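Local coordinates for YfkN protein (Bacillus subtilis subsp. subtilis, PDB 3GVE) that belongs to the calcineurin-like phosphoesterase family and carries a manganese and a magnesium ion at neighbouring metal sites, at residues I47-H50 with R51-P55; Q188-I192 with V193-N197. All blocks are in the same frame, centred on the assembly; numbering follows the deposited sequence. Where two conformers were deposited one is given.

Contact 1 of 2, residues I47-H50 with R51-P55; sequences IQKH and REQNP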
loop_
_atom_site.group_PDB
_atom_site.type_symbol
_atom_site.label_atom_id
_atom_site.label_comp_id
_atom_site.label_asym_id
_atom_site.label_seq_id
_atom_site.Cartn_x
_atom_site.Cartn_y
_atom_site.Cartn_z
ATOM N N ILE A 47 4.839 -11.610 -20.432
ATOM C CA ILE A 47 4.639 -13.061 -20.455
ATOM C C ILE A 47 4.574 -13.544 -21.920
ATOM O O ILE A 47 5.213 -14.503 -22.289
ATOM C CB ILE A 47 3.362 -13.484 -19.661
ATOM C CG1 ILE A 47 3.552 -13.214 -18.151
ATOM C CG2 ILE A 47 2.999 -14.950 -19.954
ATOM C CD1 ILE A 47 2.311 -13.372 -17.298
ATOM N N GLN A 48 3.767 -12.866 -22.730
ATOM C CA GLN A 48 3.593 -13.220 -24.132
ATOM C C GLN A 48 4.927 -13.130 -24.862
ATOM O O GLN A 48 5.294 -14.025 -25.600
ATOM C CB GLN A 48 2.569 -12.304 -24.815
ATOM C CG GLN A 48 2.282 -12.742 -26.255
ATOM C CD GLN A 48 1.229 -11.919 -26.934
ATOM O OE1 GLN A 48 0.238 -11.520 -26.331
ATOM N NE2 GLN A 48 1.421 -11.694 -28.222
ATOM N N LYS A 49 5.653 -12.053 -24.626
ATOM C CA LYS A 49 6.943 -11.888 -25.276
ATOM C C LYS A 49 7.911 -13.038 -24.952
ATOM O O LYS A 49 8.541 -13.594 -25.828
ATOM C CB LYS A 49 7.581 -10.558 -24.901
ATOM C CG LYS A 49 8.997 -10.436 -25.441
ATOM C CD LYS A 49 9.527 -9.080 -25.203
ATOM C CE LYS A 49 10.049 -8.927 -23.801
ATOM N NZ LYS A 49 11.000 -7.807 -23.750
ATOM N N HIS A 50 8.022 -13.387 -23.674
ATOM C CA HIS A 50 8.932 -14.451 -23.284
ATOM C C HIS A 50 8.486 -15.815 -23.808
ATOM O O HIS A 50 9.305 -16.608 -24.228
ATOM C CB HIS A 50 9.147 -14.417 -21.773
ATOM C CG HIS A 50 10.087 -13.344 -21.353
ATOM N ND1 HIS A 50 11.448 -13.541 -21.286
ATOM C CD2 HIS A 50 9.874 -12.051 -21.032
ATOM C CE1 HIS A 50 12.027 -12.414 -20.927
ATOM N NE2 HIS A 50 11.096 -11.493 -20.768
ATOM N N ARG A 51 7.182 -16.061 -23.828
ATOM C CA ARG A 51 6.662 -17.296 -24.398
ATOM C C ARG A 51 7.056 -17.426 -25.877
ATOM O O ARG A 51 7.325 -18.509 -26.343
ATOM C CB ARG A 51 5.140 -17.400 -24.226
ATOM C CG ARG A 51 4.710 -17.922 -22.850
ATOM C CD ARG A 51 3.201 -18.013 -22.732
ATOM N NE ARG A 51 2.826 -18.949 -21.676
ATOM C CZ ARG A 51 1.734 -18.855 -20.934
ATOM N NH1 ARG A 51 0.895 -17.849 -21.082
ATOM N NH2 ARG A 51 1.470 -19.792 -20.043
ATOM N N GLU A 52 7.088 -16.308 -26.594
ATOM C CA GLU A 52 7.477 -16.343 -28.009
ATOM C C GLU A 52 8.945 -16.697 -28.197
ATOM O O GLU A 52 9.341 -17.134 -29.250
ATOM C CB GLU A 52 7.195 -14.996 -28.675
ATOM C CG GLU A 52 5.724 -14.672 -28.797
ATOM C CD GLU A 52 5.442 -13.200 -29.088
ATOM O OE1 GLU A 52 6.358 -12.371 -29.037
ATOM O OE2 GLU A 52 4.284 -12.917 -29.358
ATOM N N GLN A 53 9.745 -16.495 -27.168
ATOM C CA GLN A 53 11.170 -16.757 -27.256
ATOM C C GLN A 53 11.560 -18.204 -26.997
ATOM O O GLN A 53 12.606 -18.633 -27.443
ATOM C CB GLN A 53 11.921 -15.848 -26.309
ATOM C CG GLN A 53 11.902 -14.401 -26.744
ATOM C CD GLN A 53 12.361 -13.495 -25.642
ATOM O OE1 GLN A 53 12.930 -13.955 -24.664
ATOM N NE2 GLN A 53 12.092 -12.221 -25.764
ATOM N N ASN A 54 10.734 -18.957 -26.287
ATOM C CA ASN A 54 11.083 -20.353 -25.993
ATOM C C ASN A 54 9.849 -21.230 -25.850
ATOM O O ASN A 54 9.050 -20.993 -24.960
ATOM C CB ASN A 54 11.912 -20.396 -24.696
ATOM C CG ASN A 54 12.383 -21.794 -24.326
ATOM O OD1 ASN A 54 12.135 -22.761 -25.016
ATOM N ND2 ASN A 54 13.081 -21.890 -23.216
ATOM N N PRO A 55 9.681 -22.252 -26.652
ATOM C CA PRO A 55 8.535 -23.150 -26.480
ATOM C C PRO A 55 8.482 -23.845 -25.109
ATOM O O PRO A 55 7.404 -24.135 -24.619
ATOM C CB PRO A 55 8.732 -24.181 -27.600
ATOM C CG PRO A 55 9.607 -23.506 -28.558
ATOM C CD PRO A 55 10.528 -22.659 -27.782
HETATM O O HOH W 1 12.451 -16.007 -21.936
#
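Gln48 sends CG anti to its backbone N (chi1 -175°), whereas Glu52, one turn on, keeps CG beside its own N and anti to the carbonyl carbon (chi1 -68°); both chains run extended and their exposed ends meet, the amide and carboxylate planes 75° apart. Gln48 NE2 gives Glu52 OE2 a nearly straight but long and weak hydrogen bond of 3.3 Å. On another side of the helix Gln53 lies alongside both Lys49 and His50: its NE2 sits 3.6 Å from Lys49 CG, and one water bridges its OE1, weakly, to His50 ND1, which it meets at 2.7 Å in the ring plane. These residues lie toward the C-terminal part of helix 40-53, where the i to i+4 bond from Arg51 N to Ile47 O (2.9 Å) is joined by an i to i+3 bond, Gln53 N to His50 O at 3.0 Å, from above the carbonyl plane. Facing strand 57-61, Arg51 runs beside Ile47, NH1 3.8 Å from CG2, and its guanidinium is held by the carbonyl oxygen of Leu99. Glu311 ties down the outer ends of Lys49, by a salt bridge, and His50, through NE2.

Contact 2 of 2, residues Q188-I192 with V193-N197; sequences QVQDI and VESAN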
loop_
_atom_site.group_PDB
_atom_site.type_symbol
_atom_site.label_atom_id
_atom_site.label_comp_id
_atom_site.label_asym_id
_atom_site.label_seq_id
_atom_site.Cartn_x
_atom_site.Cartn_y
_atom_site.Cartn_z
ATOM N N GLN A 188 -1.980 -25.250 11.655
ATOM C CA GLN A 188 -0.654 -24.865 12.194
ATOM C C GLN A 188 0.321 -24.746 11.019
ATOM O O GLN A 188 0.006 -25.191 9.887
ATOM C CB GLN A 188 -0.082 -25.929 13.124
ATOM C CG GLN A 188 0.328 -27.163 12.404
ATOM C CD GLN A 188 0.631 -28.357 13.281
ATOM O OE1 GLN A 188 -0.197 -29.241 13.440
ATOM N NE2 GLN A 188 1.855 -28.420 13.820
ATOM N N VAL A 189 1.459 -24.100 11.219
ATOM C CA VAL A 189 2.375 -23.911 10.108
ATOM C C VAL A 189 3.797 -24.323 10.442
ATOM O O VAL A 189 4.413 -23.792 11.350
ATOM C CB VAL A 189 2.386 -22.441 9.601
ATOM C CG1 VAL A 189 3.259 -22.307 8.365
ATOM C CG2 VAL A 189 0.983 -21.945 9.320
ATOM N N GLN A 190 4.294 -25.272 9.671
ATOM C CA GLN A 190 5.621 -25.805 9.816
ATOM C C GLN A 190 6.651 -24.818 9.261
ATOM O O GLN A 190 6.403 -24.114 8.281
ATOM C CB GLN A 190 5.681 -27.142 9.080
ATOM C CG GLN A 190 7.006 -27.877 9.145
ATOM C CD GLN A 190 6.993 -29.156 8.335
ATOM O OE1 GLN A 190 6.240 -29.290 7.384
ATOM N NE2 GLN A 190 7.857 -30.094 8.700
ATOM N N ASP A 191 7.802 -24.779 9.918
ATOM C CA ASP A 191 8.943 -24.009 9.447
ATOM C C ASP A 191 9.180 -24.283 7.967
ATOM O O ASP A 191 9.108 -25.407 7.516
ATOM C CB ASP A 191 10.200 -24.386 10.243
ATOM C CG ASP A 191 11.473 -23.828 9.631
ATOM O OD1 ASP A 191 11.649 -22.617 9.720
ATOM O OD2 ASP A 191 12.258 -24.592 9.067
ATOM N N ILE A 192 9.490 -23.217 7.233
ATOM C CA ILE A 192 9.714 -23.320 5.797
ATOM C C ILE A 192 10.793 -24.344 5.398
ATOM O O ILE A 192 10.508 -25.244 4.626
ATOM C CB ILE A 192 9.967 -21.932 5.178
ATOM C CG1 ILE A 192 8.678 -21.118 5.246
ATOM C CG2 ILE A 192 10.447 -22.060 3.726
ATOM C CD1 ILE A 192 8.865 -19.647 4.924
ATOM N N VAL A 193 12.016 -24.214 5.935
ATOM C CA VAL A 193 13.097 -25.162 5.613
ATOM C C VAL A 193 12.748 -26.602 6.001
ATOM O O VAL A 193 12.992 -27.546 5.253
ATOM C CB VAL A 193 14.423 -24.675 6.242
ATOM C CG1 VAL A 193 15.504 -25.734 6.260
ATOM C CG2 VAL A 193 14.901 -23.363 5.603
ATOM N N GLU A 194 12.169 -26.763 7.194
ATOM C CA GLU A 194 11.797 -28.098 7.675
ATOM C C GLU A 194 10.715 -28.723 6.803
ATOM O O GLU A 194 10.832 -29.859 6.428
ATOM C CB GLU A 194 11.320 -28.064 9.130
ATOM C CG GLU A 194 12.409 -27.817 10.140
ATOM C CD GLU A 194 11.872 -27.597 11.536
ATOM O OE1 GLU A 194 10.723 -27.985 11.808
ATOM O OE2 GLU A 194 12.602 -27.024 12.362
ATOM N N SER A 195 9.798 -27.953 6.315
ATOM C CA SER A 195 8.779 -28.442 5.349
ATOM C C SER A 195 9.449 -28.880 4.086
ATOM O O SER A 195 9.080 -29.926 3.469
ATOM C CB SER A 195 7.643 -27.420 5.197
ATOM O OG SER A 195 6.963 -27.632 3.992
ATOM N N ALA A 196 10.402 -28.091 3.604
ATOM C CA ALA A 196 11.109 -28.452 2.386
ATOM C C ALA A 196 11.878 -29.762 2.570
ATOM O O ALA A 196 11.816 -30.624 1.710
ATOM C CB ALA A 196 12.060 -27.323 1.960
ATOM N N ASN A 197 12.598 -29.890 3.690
ATOM C CA ASN A 197 13.388 -31.080 3.940
ATOM C C ASN A 197 12.528 -32.341 4.111
ATOM O O ASN A 197 12.958 -33.405 3.784
ATOM C CB ASN A 197 14.333 -30.844 5.115
ATOM C CG ASN A 197 15.553 -30.049 4.714
ATOM O OD1 ASN A 197 15.943 -30.042 3.573
ATOM N ND2 ASN A 197 16.156 -29.394 5.674
HETATM O O HOH W 2 5.846 -30.256 4.788
HETATM O O HOH W 3 9.121 -30.036 11.270
HETATM O O HOH W 4 12.735 -21.631 7.611
HETATM O O HOH W 5 8.209 -26.435 12.339
#
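The amide of Gln190 has Ser195 CA over one of its faces, with OE1 3.2 Å from Ser195 CB and NE2 3.7 Å from Glu194 C, while the carboxylate of Asp191 is met by Glu194 N on the anti side of OD2, 28° out of its plane. Asp191 is the N-cap of helix 192-205: with CG anti to its backbone N (chi1 169°), OD2 folds back over the first turn and takes the N-H of Glu194 at 2.9 Å. Its backbone carbonyl begins the i to i+4 hydrogen bonding of the helix by accepting from Ser195 N, nearly along the C=O axis, and Ile192 O follows with Ala196 N. The other carboxylate oxygen, OD1, accepts from Gly227 N and from a water that in turn accepts from Val193 N, so an amide of the first turn is served through solvent. A negative group at this end would probably interact well with the helix dipole, although Glu194 OE2 stands 4.1 Å from Asp191 OD2, a likely unfavourable like-charge pair. Glu194 OE1 is instead occupied by two waters, one reaching Asp191 N and the other Gln190 NE2. That NE2 also donates to Glu198 OE1, on the next turn. The cap thus joins strand 188-189 to a helix whose Ile192 and Ala196 pack on Phe170 and Leu235. Off the OE1 end of the Gln190 amide, a further water lies 2.8 Å from OE1 and 3.0 Å from Ser195 OG.

How the contacts relate
Contact 1 lies on helix 40-53 and contact 2 at the start of helix 192-205, and they lie on opposite sides of the chain's centre, each about 18 Å from it. Their own centres are 34 Å apart and their nearest atoms about 24 Å, so neither touches the other. Helix 40-53 leads through contact 1 into strand 57-61, at the edge of the four-stranded sheet, and a short loop beyond that strand supplies Asp64, a ligand of both metals. In contact 2 the side chain of Ile192 is about 10 Å from the magnesium ion and about 14 Å from the manganese ion. Neither contact contributes a metal ligand.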